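Local structure of alpha-L-rhamnosidase (Klebsiella oxytoca, 4XHC) at residues L124-G129 with Q154-D159; F358-A363 with M463-L468; F504-D509 with Y526-S531. The protein hydrolyses terminal alpha-L-rhamnose residues from glycosides as a two-domain enzyme of family GH78, its active site holding a bound rhamnose. All blocks are in the same frame, centred on the assembly; numbering follows the deposited sequence.

Interaction 1 of 3, residues L124-G129 with Q154-D159; sequences LQLTFG and QDLWLD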
loop_
_atom_site.group_PDB
_atom_site.type_symbol
_atom_site.label_atom_id
_atom_site.label_comp_id
_atom_site.label_asym_id
_atom_site.label_seq_id
_atom_site.Cartn_x
_atom_site.Cartn_y
_atom_site.Cartn_z
ATOM N N LEU A 124 5.736 -1.119 6.903
ATOM C CA LEU A 124 5.897 -2.552 6.728
ATOM C C LEU A 124 5.719 -2.924 5.280
ATOM O O LEU A 124 5.092 -2.200 4.525
ATOM C CB LEU A 124 4.834 -3.318 7.510
ATOM C CG LEU A 124 4.749 -3.102 9.008
ATOM C CD1 LEU A 124 3.496 -3.779 9.533
ATOM C CD2 LEU A 124 5.988 -3.639 9.700
ATOM N N GLN A 125 6.246 -4.090 4.926
ATOM C CA GLN A 125 6.024 -4.697 3.627
ATOM C C GLN A 125 5.668 -6.158 3.819
ATOM O O GLN A 125 6.411 -6.892 4.476
ATOM C CB GLN A 125 7.292 -4.598 2.788
ATOM C CG GLN A 125 7.357 -5.553 1.602
ATOM C CD GLN A 125 7.927 -4.898 0.391
ATOM O OE1 GLN A 125 9.044 -5.205 -0.047
ATOM N NE2 GLN A 125 7.171 -3.964 -0.157
ATOM N N LEU A 126 4.546 -6.573 3.227
ATOM C CA LEU A 126 4.080 -7.952 3.300
ATOM C C LEU A 126 4.162 -8.620 1.942
ATOM O O LEU A 126 3.873 -7.999 0.925
ATOM C CB LEU A 126 2.637 -7.994 3.786
ATOM C CG LEU A 126 2.303 -7.221 5.061
ATOM C CD1 LEU A 126 0.875 -7.516 5.458
ATOM C CD2 LEU A 126 3.239 -7.584 6.201
ATOM N N THR A 127 4.566 -9.886 1.926
ATOM C CA THR A 127 4.648 -10.671 0.689
ATOM C C THR A 127 4.038 -12.043 0.929
ATOM O O THR A 127 4.320 -12.684 1.943
ATOM C CB THR A 127 6.100 -10.808 0.223
ATOM O OG1 THR A 127 6.724 -9.531 0.274
ATOM C CG2 THR A 127 6.177 -11.308 -1.189
ATOM N N PHE A 128 3.190 -12.478 0.005
ATOM C CA PHE A 128 2.423 -13.704 0.164
ATOM C C PHE A 128 2.798 -14.713 -0.905
ATOM O O PHE A 128 2.897 -14.361 -2.084
ATOM C CB PHE A 128 0.946 -13.402 -0.007
ATOM C CG PHE A 128 0.398 -12.407 0.968
ATOM C CD1 PHE A 128 0.517 -11.043 0.727
ATOM C CD2 PHE A 128 -0.284 -12.831 2.102
ATOM C CE1 PHE A 128 -0.019 -10.119 1.613
ATOM C CE2 PHE A 128 -0.806 -11.912 2.994
ATOM C CZ PHE A 128 -0.681 -10.555 2.748
ATOM N N GLY A 129 2.952 -15.974 -0.519
ATOM C CA GLY A 129 3.295 -17.016 -1.483
ATOM C C GLY A 129 2.587 -18.337 -1.269
ATOM O O GLY A 129 2.391 -18.762 -0.137
ATOM N N GLN A 154 1.963 -6.071 -0.363
ATOM C CA GLN A 154 1.263 -4.916 0.203
ATOM C C GLN A 154 2.146 -4.132 1.152
ATOM O O GLN A 154 2.683 -4.698 2.091
ATOM C CB GLN A 154 0.005 -5.381 0.952
ATOM C CG GLN A 154 -0.882 -4.269 1.519
ATOM C CD GLN A 154 -1.473 -3.373 0.442
ATOM O OE1 GLN A 154 -2.435 -3.742 -0.235
ATOM N NE2 GLN A 154 -0.895 -2.192 0.273
ATOM N N ASP A 155 2.270 -2.824 0.916
ATOM C CA ASP A 155 2.961 -1.930 1.850
ATOM C C ASP A 155 1.953 -1.254 2.766
ATOM O O ASP A 155 0.847 -0.947 2.358
ATOM C CB ASP A 155 3.860 -0.891 1.143
ATOM C CG ASP A 155 5.121 -1.524 0.526
ATOM O OD1 ASP A 155 4.938 -2.501 -0.245
ATOM O OD2 ASP A 155 6.272 -1.068 0.813
ATOM N N LEU A 156 2.349 -1.045 4.014
ATOM C CA LEU A 156 1.506 -0.421 5.025
ATOM C C LEU A 156 2.266 0.646 5.771
ATOM O O LEU A 156 3.431 0.461 6.102
ATOM C CB LEU A 156 1.067 -1.454 6.055
ATOM C CG LEU A 156 0.155 -2.553 5.539
ATOM C CD1 LEU A 156 0.093 -3.704 6.534
ATOM C CD2 LEU A 156 -1.229 -1.969 5.273
ATOM N N TRP A 157 1.592 1.758 6.045
ATOM C CA TRP A 157 2.117 2.787 6.928
ATOM C C TRP A 157 1.158 2.946 8.099
ATOM O O TRP A 157 0.058 3.452 7.936
ATOM C CB TRP A 157 2.281 4.123 6.186
ATOM C CG TRP A 157 3.444 4.153 5.218
ATOM C CD1 TRP A 157 4.701 4.661 5.444
ATOM C CD2 TRP A 157 3.455 3.640 3.888
ATOM N NE1 TRP A 157 5.485 4.491 4.331
ATOM C CE2 TRP A 157 4.746 3.862 3.364
ATOM C CE3 TRP A 157 2.495 3.011 3.086
ATOM C CZ2 TRP A 157 5.101 3.483 2.080
ATOM C CZ3 TRP A 157 2.847 2.634 1.809
ATOM C CH2 TRP A 157 4.143 2.876 1.314
ATOM N N LEU A 158 1.585 2.524 9.281
ATOM C CA LEU A 158 0.776 2.666 10.485
ATOM C C LEU A 158 1.141 3.965 11.199
ATOM O O LEU A 158 2.218 4.062 11.785
ATOM C CB LEU A 158 1.021 1.483 11.413
ATOM C CG LEU A 158 0.954 0.131 10.711
ATOM C CD1 LEU A 158 1.295 -1.008 11.656
ATOM C CD2 LEU A 158 -0.426 -0.054 10.116
ATOM N N ASP A 159 0.250 4.957 11.149
ATOM C CA ASP A 159 0.459 6.228 11.858
ATOM C C ASP A 159 0.308 6.093 13.382
ATOM O O ASP A 159 0.904 6.852 14.135
ATOM C CB ASP A 159 -0.511 7.317 11.354
ATOM C CG ASP A 159 -0.249 7.742 9.898
ATOM O OD1 ASP A 159 0.908 8.087 9.570
ATOM O OD2 ASP A 159 -1.213 7.754 9.086
#
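D155 and Q125 meet through the shortest polar bond between the two strands: Q125 NE2 donates to D155 OD1 at 2.7 Å. The acceptor lies in the plane of the Q125 amide, whereas the amide nitrogen comes to OD1 on its syn side, 24° out of the carboxylate plane, and the bond is bent to 132° at the hydrogen. Amide and carboxylate stand nearly perpendicular on two side chains that run alongside each other in the same direction. The bend of Q125 at chi2 (139°) turns its amide over toward the aspartate. The other oxygen, D155 OD2, is hydrogen-bonded to H123 NE2, so the carboxylate is held at both oxygens. The backbones pair antiparallel around this non-hydrogen-bonded Q125-D155 pair. On one side L124 and L156 exchange N-H...O bonds, L124 N to L156 O being 2.9 Å; on the other L126 and Q154 do the same, with L126 N to Q154 O also 2.9 Å. D155 CA adds a C-H...O contact to L124 O at 3.4 Å. On the opposite face, which Q154 shares, the leucines meet: L126 CD1 lies 4.0 Å from L156 CD1 and L124 CD1 4.1 Å from L158 CD1, each pair crossing at a slant. Strand 153-158 ends the six-stranded antiparallel sheet of the N-terminal beta domain within this chain, and D159 makes a salt bridge to R169 of the second subunit. Strand 175-182 flanks strand 122-129 on its other side, while the leucines pack on strand 106-115 of the four-stranded sheet, through L107, F109 and C111.

Interaction 2 of 3, residues F358-A363 with M463-L468; sequences FIDWQA and MNTPYL. With RAM (alpha-L-rhamnopyranose), chain C.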
loop_
_atom_site.group_PDB
_atom_site.type_symbol
_atom_site.label_atom_id
_atom_site.label_comp_id
_atom_site.label_asym_id
_atom_site.label_seq_id
_atom_site.Cartn_x
_atom_site.Cartn_y
_atom_site.Cartn_z
ATOM N N PHE A 358 -7.849 -24.212 -27.318
ATOM C CA PHE A 358 -6.853 -24.308 -26.245
ATOM C C PHE A 358 -6.082 -25.635 -26.176
ATOM O O PHE A 358 -4.893 -25.669 -26.462
ATOM C CB PHE A 358 -7.449 -23.996 -24.871
ATOM C CG PHE A 358 -6.475 -24.232 -23.761
ATOM C CD1 PHE A 358 -5.295 -23.507 -23.706
ATOM C CD2 PHE A 358 -6.695 -25.220 -22.816
ATOM C CE1 PHE A 358 -4.371 -23.735 -22.709
ATOM C CE2 PHE A 358 -5.764 -25.457 -21.812
ATOM C CZ PHE A 358 -4.602 -24.711 -21.759
ATOM N N ILE A 359 -6.754 -26.702 -25.750
ATOM C CA ILE A 359 -6.161 -28.052 -25.643
ATOM C C ILE A 359 -5.124 -28.241 -24.531
ATOM O O ILE A 359 -5.302 -29.117 -23.689
ATOM C CB ILE A 359 -5.545 -28.530 -26.967
ATOM C CG1 ILE A 359 -6.526 -28.327 -28.136
ATOM C CG2 ILE A 359 -5.118 -29.986 -26.857
ATOM C CD1 ILE A 359 -7.841 -29.069 -28.019
ATOM N N ASP A 360 -4.042 -27.467 -24.539
ATOM C CA ASP A 360 -2.994 -27.552 -23.491
ATOM C C ASP A 360 -2.121 -26.302 -23.550
ATOM O O ASP A 360 -2.173 -25.549 -24.516
ATOM C CB ASP A 360 -2.132 -28.807 -23.703
ATOM C CG ASP A 360 -1.179 -29.113 -22.525
ATOM O OD1 ASP A 360 -1.335 -28.542 -21.423
ATOM O OD2 ASP A 360 -0.269 -29.962 -22.698
ATOM N N TRP A 361 -1.350 -26.056 -22.500
ATOM C CA TRP A 361 -0.343 -24.980 -22.510
ATOM C C TRP A 361 0.963 -25.483 -23.126
ATOM O O TRP A 361 1.921 -25.823 -22.422
ATOM C CB TRP A 361 -0.104 -24.426 -21.102
ATOM C CG TRP A 361 -1.105 -23.404 -20.717
ATOM C CD1 TRP A 361 -1.987 -23.465 -19.685
ATOM C CD2 TRP A 361 -1.347 -22.162 -21.381
ATOM N NE1 TRP A 361 -2.765 -22.327 -19.654
ATOM C CE2 TRP A 361 -2.392 -21.511 -20.688
ATOM C CE3 TRP A 361 -0.780 -21.534 -22.493
ATOM C CZ2 TRP A 361 -2.880 -20.258 -21.078
ATOM C CZ3 TRP A 361 -1.265 -20.303 -22.884
ATOM C CH2 TRP A 361 -2.305 -19.673 -22.179
ATOM N N GLN A 362 0.974 -25.540 -24.451
ATOM C CA GLN A 362 2.086 -26.107 -25.209
ATOM C C GLN A 362 2.231 -25.320 -26.513
ATOM O O GLN A 362 1.593 -25.617 -27.507
ATOM C CB GLN A 362 1.802 -27.590 -25.472
ATOM C CG GLN A 362 2.790 -28.301 -26.384
ATOM C CD GLN A 362 4.189 -28.314 -25.846
ATOM O OE1 GLN A 362 4.930 -27.356 -26.002
ATOM N NE2 GLN A 362 4.554 -29.408 -25.188
ATOM N N ALA A 363 3.065 -24.297 -26.485
ATOM C CA ALA A 363 3.190 -23.375 -27.609
ATOM C C ALA A 363 3.527 -24.047 -28.946
ATOM O O ALA A 363 3.199 -23.521 -29.990
ATOM C CB ALA A 363 4.244 -22.324 -27.279
ATOM N N MET A 463 2.787 -33.568 -22.866
ATOM C CA MET A 463 1.739 -32.931 -22.079
ATOM C C MET A 463 2.348 -32.030 -20.998
ATOM O O MET A 463 3.300 -32.428 -20.325
ATOM C CB MET A 463 0.894 -33.998 -21.390
ATOM C CG MET A 463 0.286 -35.039 -22.324
ATOM S SD MET A 463 -0.689 -36.276 -21.440
ATOM C CE MET A 463 0.623 -37.367 -20.892
ATOM N N ASN A 464 1.796 -30.831 -20.826
ATOM C CA ASN A 464 2.330 -29.874 -19.859
ATOM C C ASN A 464 1.438 -29.598 -18.655
ATOM O O ASN A 464 1.865 -28.903 -17.742
ATOM C CB ASN A 464 2.614 -28.540 -20.546
ATOM C CG ASN A 464 3.931 -28.527 -21.296
ATOM O OD1 ASN A 464 4.766 -29.425 -21.160
ATOM N ND2 ASN A 464 4.120 -27.498 -22.111
ATOM N N THR A 465 0.215 -30.117 -18.629
ATOM C CA THR A 465 -0.707 -29.787 -17.540
ATOM C C THR A 465 -1.459 -31.005 -17.009
ATOM O O THR A 465 -1.705 -31.959 -17.740
ATOM C CB THR A 465 -1.743 -28.737 -17.985
ATOM O OG1 THR A 465 -2.491 -29.235 -19.101
ATOM C CG2 THR A 465 -1.053 -27.451 -18.381
ATOM N N PRO A 466 -1.826 -30.984 -15.723
ATOM C CA PRO A 466 -2.711 -32.031 -15.257
ATOM C C PRO A 466 -4.081 -31.993 -15.951
ATOM O O PRO A 466 -4.805 -32.982 -15.922
ATOM C CB PRO A 466 -2.842 -31.742 -13.762
ATOM C CG PRO A 466 -1.647 -30.939 -13.416
ATOM C CD PRO A 466 -1.388 -30.111 -14.625
ATOM N N TYR A 467 -4.434 -30.863 -16.558
ATOM C CA TYR A 467 -5.650 -30.765 -17.382
ATOM C C TYR A 467 -5.634 -31.787 -18.527
ATOM O O TYR A 467 -6.584 -32.544 -18.705
ATOM C CB TYR A 467 -5.784 -29.342 -17.946
ATOM C CG TYR A 467 -6.940 -29.122 -18.890
ATOM C CD1 TYR A 467 -8.235 -29.048 -18.417
ATOM C CD2 TYR A 467 -6.730 -28.953 -20.248
ATOM C CE1 TYR A 467 -9.309 -28.837 -19.265
ATOM C CE2 TYR A 467 -7.792 -28.740 -21.110
ATOM C CZ TYR A 467 -9.089 -28.685 -20.613
ATOM O OH TYR A 467 -10.167 -28.466 -21.455
ATOM N N LEU A 468 -4.553 -31.801 -19.302
ATOM C CA LEU A 468 -4.443 -32.738 -20.410
ATOM C C LEU A 468 -4.232 -34.153 -19.903
ATOM O O LEU A 468 -4.696 -35.109 -20.510
ATOM C CB LEU A 468 -3.320 -32.350 -21.367
ATOM C CG LEU A 468 -3.202 -33.213 -22.623
ATOM C CD1 LEU A 468 -4.541 -33.323 -23.325
ATOM C CD2 LEU A 468 -2.168 -32.628 -23.567
HETATM C C1 RAM C . -5.207 -19.943 -18.384
HETATM C C2 RAM C . -5.573 -20.738 -17.147
HETATM C C3 RAM C . -6.978 -21.299 -17.265
HETATM C C4 RAM C . -7.188 -21.829 -18.674
HETATM C C5 RAM C . -7.179 -20.657 -19.641
HETATM C C6 RAM C . -6.640 -21.012 -21.004
HETATM O O1 RAM C . -4.540 -18.811 -17.984
HETATM O O2 RAM C . -4.652 -21.814 -17.073
HETATM O O3 RAM C . -7.187 -22.348 -16.318
HETATM O O4 RAM C . -8.433 -22.494 -18.771
HETATM O O5 RAM C . -6.373 -19.580 -19.115
#
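F358 reaches Y467 with the edge of its ring, CE2 lying 3.9 Å from Y467 CE2; the two planes are inclined at 46° and the side chains pass one another running opposite ways. One face of the F358 ring carries C6 of the rhamnose toward its rim, and the other has the backbone N of D360 over its centre. I359 takes part through its carbonyl, whose O lies in the plane of the Y467 ring at its edge, 3.6 Å from CE2. D360 follows as the polar centre. Its chi1 of -170° sets CG opposite the backbone N and carries the carboxylate in to the start of helix 466-478. There OD2 accepts N464 N at 2.9 Å through its syn lone pair, in a nearly straight bond, and OD1 takes the hydroxyl of T465 OG1 at 2.7 Å from 45° above the carboxylate plane. T465 is the N-cap of this helix, its OG1 accepting from L468 N, so D360 braces the capping residue. L468 CD2 packs against the same carboxylate, crossing D360 at about a right angle. At W361, centre of an inverse gamma turn, the carbonyl O accepts N464 ND2 at 2.8 Å. Its indole NE1 donates to O2 of the rhamnose at 3.2 Å, and F358 CE1 lies over the centre of one face of the indole. Q362 passes crosswise to N464, its NE2 being bonded to A462 O. D360 and W361 O thus tie a sugar-binding loop to a helix start in the catalytic domain, which in this family is an (alpha/alpha)6 barrel. Helix 430-438 packs on I359 and L468 through A431, helix 302-319 meets Y467 through Y304 and F307, and helix 482-498 touches P466.

Interaction 3 of 3, residues F504-D509 with Y526-S531; sequences FWEIFD and YCHAWS. With RAM (alpha-L-rhamnopyranose), chain C.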
loop_
_atom_site.group_PDB
_atom_site.type_symbol
_atom_site.label_atom_id
_atom_site.label_comp_id
_atom_site.label_asym_id
_atom_site.label_seq_id
_atom_site.Cartn_x
_atom_site.Cartn_y
_atom_site.Cartn_z
ATOM N N PHE A 504 -3.034 -29.204 -5.774
ATOM C CA PHE A 504 -2.457 -29.535 -7.076
ATOM C C PHE A 504 -2.284 -28.311 -7.984
ATOM O O PHE A 504 -3.050 -27.344 -7.921
ATOM C CB PHE A 504 -3.239 -30.657 -7.768
ATOM C CG PHE A 504 -3.055 -31.995 -7.118
ATOM C CD1 PHE A 504 -1.783 -32.478 -6.849
ATOM C CD2 PHE A 504 -4.142 -32.762 -6.751
ATOM C CE1 PHE A 504 -1.599 -33.702 -6.232
ATOM C CE2 PHE A 504 -3.965 -33.988 -6.135
ATOM C CZ PHE A 504 -2.691 -34.457 -5.874
ATOM N N TRP A 505 -1.272 -28.390 -8.846
ATOM C CA TRP A 505 -0.764 -27.228 -9.565
ATOM C C TRP A 505 -1.428 -27.041 -10.921
ATOM O O TRP A 505 -1.850 -28.005 -11.549
ATOM C CB TRP A 505 0.752 -27.354 -9.758
ATOM C CG TRP A 505 1.527 -27.631 -8.487
ATOM C CD1 TRP A 505 1.120 -27.405 -7.203
ATOM C CD2 TRP A 505 2.850 -28.168 -8.396
ATOM N NE1 TRP A 505 2.106 -27.780 -6.322
ATOM C CE2 TRP A 505 3.176 -28.254 -7.029
ATOM C CE3 TRP A 505 3.785 -28.594 -9.341
ATOM C CZ2 TRP A 505 4.399 -28.748 -6.584
ATOM C CZ3 TRP A 505 4.999 -29.083 -8.899
ATOM C CH2 TRP A 505 5.297 -29.158 -7.534
ATOM N N GLU A 506 -1.493 -25.792 -11.371
ATOM C CA GLU A 506 -1.952 -25.473 -12.717
ATOM C C GLU A 506 -1.064 -26.127 -13.801
ATOM O O GLU A 506 -1.574 -26.734 -14.750
ATOM C CB GLU A 506 -1.948 -23.965 -12.902
ATOM C CG GLU A 506 -2.433 -23.478 -14.262
ATOM C CD GLU A 506 -2.133 -22.011 -14.499
ATOM O OE1 GLU A 506 -1.239 -21.485 -13.796
ATOM O OE2 GLU A 506 -2.790 -21.366 -15.356
ATOM N N ILE A 507 0.249 -25.992 -13.640
ATOM C CA ILE A 507 1.235 -26.456 -14.617
ATOM C C ILE A 507 2.124 -27.537 -14.001
ATOM O O ILE A 507 2.612 -27.363 -12.892
ATOM C CB ILE A 507 2.167 -25.282 -15.031
ATOM C CG1 ILE A 507 1.363 -24.064 -15.511
ATOM C CG2 ILE A 507 3.179 -25.722 -16.077
ATOM C CD1 ILE A 507 0.449 -24.322 -16.687
ATOM N N PHE A 508 2.347 -28.643 -14.711
ATOM C CA PHE A 508 3.322 -29.657 -14.261
ATOM C C PHE A 508 3.822 -30.611 -15.368
ATOM O O PHE A 508 3.100 -31.504 -15.833
ATOM C CB PHE A 508 2.771 -30.459 -13.062
ATOM C CG PHE A 508 3.767 -31.427 -12.461
ATOM C CD1 PHE A 508 5.082 -31.039 -12.202
ATOM C CD2 PHE A 508 3.386 -32.723 -12.144
ATOM C CE1 PHE A 508 5.992 -31.930 -11.660
ATOM C CE2 PHE A 508 4.297 -33.618 -11.602
ATOM C CZ PHE A 508 5.600 -33.220 -11.359
ATOM N N ASP A 509 5.061 -30.388 -15.793
ATOM C CA ASP A 509 5.787 -31.296 -16.682
ATOM C C ASP A 509 6.920 -31.900 -15.843
ATOM O O ASP A 509 7.874 -31.198 -15.516
ATOM C CB ASP A 509 6.351 -30.515 -17.881
ATOM C CG ASP A 509 7.256 -31.356 -18.777
ATOM O OD1 ASP A 509 7.329 -32.597 -18.604
ATOM O OD2 ASP A 509 7.897 -30.755 -19.668
ATOM N N TYR A 526 -0.687 -22.512 -7.986
ATOM C CA TYR A 526 -0.333 -23.751 -7.274
ATOM C C TYR A 526 -1.531 -24.364 -6.559
ATOM O O TYR A 526 -1.397 -25.283 -5.752
ATOM C CB TYR A 526 0.845 -23.502 -6.318
ATOM C CG TYR A 526 2.083 -23.207 -7.101
ATOM C CD1 TYR A 526 2.869 -24.231 -7.599
ATOM C CD2 TYR A 526 2.419 -21.906 -7.431
ATOM C CE1 TYR A 526 3.988 -23.962 -8.375
ATOM C CE2 TYR A 526 3.541 -21.628 -8.190
ATOM C CZ TYR A 526 4.319 -22.659 -8.661
ATOM O OH TYR A 526 5.423 -22.367 -9.418
ATOM N N CYS A 527 -2.709 -23.864 -6.903
ATOM C CA CYS A 527 -3.966 -24.464 -6.482
ATOM C C CYS A 527 -4.927 -24.253 -7.631
ATOM O O CYS A 527 -5.548 -23.195 -7.727
ATOM C CB CYS A 527 -4.486 -23.795 -5.210
ATOM S SG CYS A 527 -6.101 -24.381 -4.675
ATOM N N HIS A 528 -5.013 -25.241 -8.521
ATOM C CA HIS A 528 -5.805 -25.111 -9.739
ATOM C C HIS A 528 -6.688 -26.325 -9.840
ATOM O O HIS A 528 -6.197 -27.447 -9.937
ATOM C CB HIS A 528 -4.894 -25.008 -10.969
ATOM C CG HIS A 528 -5.261 -23.900 -11.902
ATOM N ND1 HIS A 528 -5.073 -22.575 -11.588
ATOM C CD2 HIS A 528 -5.782 -23.920 -13.150
ATOM C CE1 HIS A 528 -5.474 -21.822 -12.595
ATOM N NE2 HIS A 528 -5.909 -22.612 -13.556
ATOM N N ALA A 529 -7.994 -26.094 -9.833
ATOM C CA ALA A 529 -8.964 -27.177 -9.676
ATOM C C ALA A 529 -9.127 -28.064 -10.913
ATOM O O ALA A 529 -9.696 -29.148 -10.820
ATOM C CB ALA A 529 -10.310 -26.620 -9.231
ATOM N N TRP A 530 -8.622 -27.627 -12.059
ATOM C CA TRP A 530 -8.610 -28.498 -13.221
ATOM C C TRP A 530 -7.608 -29.635 -13.023
ATOM O O TRP A 530 -7.554 -30.560 -13.828
ATOM C CB TRP A 530 -8.385 -27.710 -14.530
ATOM C CG TRP A 530 -6.992 -27.256 -14.877
ATOM C CD1 TRP A 530 -5.836 -27.515 -14.205
ATOM C CD2 TRP A 530 -6.613 -26.495 -16.034
ATOM N NE1 TRP A 530 -4.762 -26.940 -14.854
ATOM C CE2 TRP A 530 -5.216 -26.317 -15.984
ATOM C CE3 TRP A 530 -7.322 -25.951 -17.107
ATOM C CZ2 TRP A 530 -4.516 -25.616 -16.956
ATOM C CZ3 TRP A 530 -6.630 -25.252 -18.070
ATOM C CH2 TRP A 530 -5.239 -25.089 -17.988
ATOM N N SER A 531 -6.834 -29.567 -11.937
ATOM C CA SER A 531 -5.881 -30.623 -11.584
ATOM C C SER A 531 -6.333 -31.539 -10.443
ATOM O O SER A 531 -5.539 -32.342 -9.969
ATOM C CB SER A 531 -4.543 -30.005 -11.185
ATOM O OG SER A 531 -4.072 -29.127 -12.187
HETATM C C1 RAM C . -5.207 -19.943 -18.384
HETATM C C2 RAM C . -5.573 -20.738 -17.147
HETATM C C3 RAM C . -6.978 -21.299 -17.265
HETATM C C4 RAM C . -7.188 -21.829 -18.674
HETATM C C5 RAM C . -7.179 -20.657 -19.641
HETATM C C6 RAM C . -6.640 -21.012 -21.004
HETATM O O1 RAM C . -4.540 -18.811 -17.984
HETATM O O2 RAM C . -4.652 -21.814 -17.073
HETATM O O3 RAM C . -7.187 -22.348 -16.318
HETATM O O4 RAM C . -8.433 -22.494 -18.771
HETATM O O5 RAM C . -6.373 -19.580 -19.115
#
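CG anti to the backbone N (chi1 -179°) and an extended chain lay CB and CG of E506 over one face of H528. CG stands 3.5 Å above the centre of the H528 ring, a CH-pi contact almost on the ring normal, and the carboxylate follows on with its plane 26° from that of the imidazole. W530 takes the cramped first torsion, with CG between backbone N and carbonyl carbon, and this brings the indole NE1 to E506 O at 3.2 Å, in the plane of both the ring and the carbonyl, on a lone pair. These three residues line the rhamnose pocket of the catalytic domain, an (alpha/alpha)6 barrel in this family: the sugar O2 donates to E506 OE2 at 2.6 Å, H528 NE2 donates to its O3 at 3.1 Å, and O3 also sits over a face of the W530 ring toward the rim. E506 OE1 has a salt bridge to R241 and a bond from S525 N, while OE2 is also hydrogen-bonded to Y518 OH. S525 OG fixes the H528 ring at ND1. Behind this front two bonds join the segments: one between backbones, H528 N to F504 O at 2.9 Å, and one from a side chain, S531 OG to W505 O at 2.6 Å, from above the carbonyl plane. Farther from the sugar, Y526 points its edge at the face of the W505 indole, an edge-to-face pair with planes 77° apart. Both segments lie in the connection between helices 482-498 and 534-540, with a short 3-10 turn at 529-531. Helix 214-230 packs on F504 and A529, helix 482-498 on F504, W505 and F508, and helix 247-259 on H528, A529 and W530.

How the interactions relate
Interactions 2 and 3 form adjoining parts of one rhamnose pocket, their centres about 11 Å apart. They touch directly: N464 O and F508 N lie 3.1 Å apart, probably hydrogen-bonded, and P466 CG packs 3.3 Å from S531 OG, while the rings of Y467 and W530 stack. Both reach rhamnose O2, W361 from interaction 2 and E506 from interaction 3; D249, Y304 and Y518 add further hydrogen bonds to the sugar. Interaction 1 belongs to the N-terminal beta domain, its centre about 28 Å from that of interaction 3 and 36 Å from that of interaction 2, and takes no part in the pocket; its nearest atoms stay about 7 Å from interaction 3.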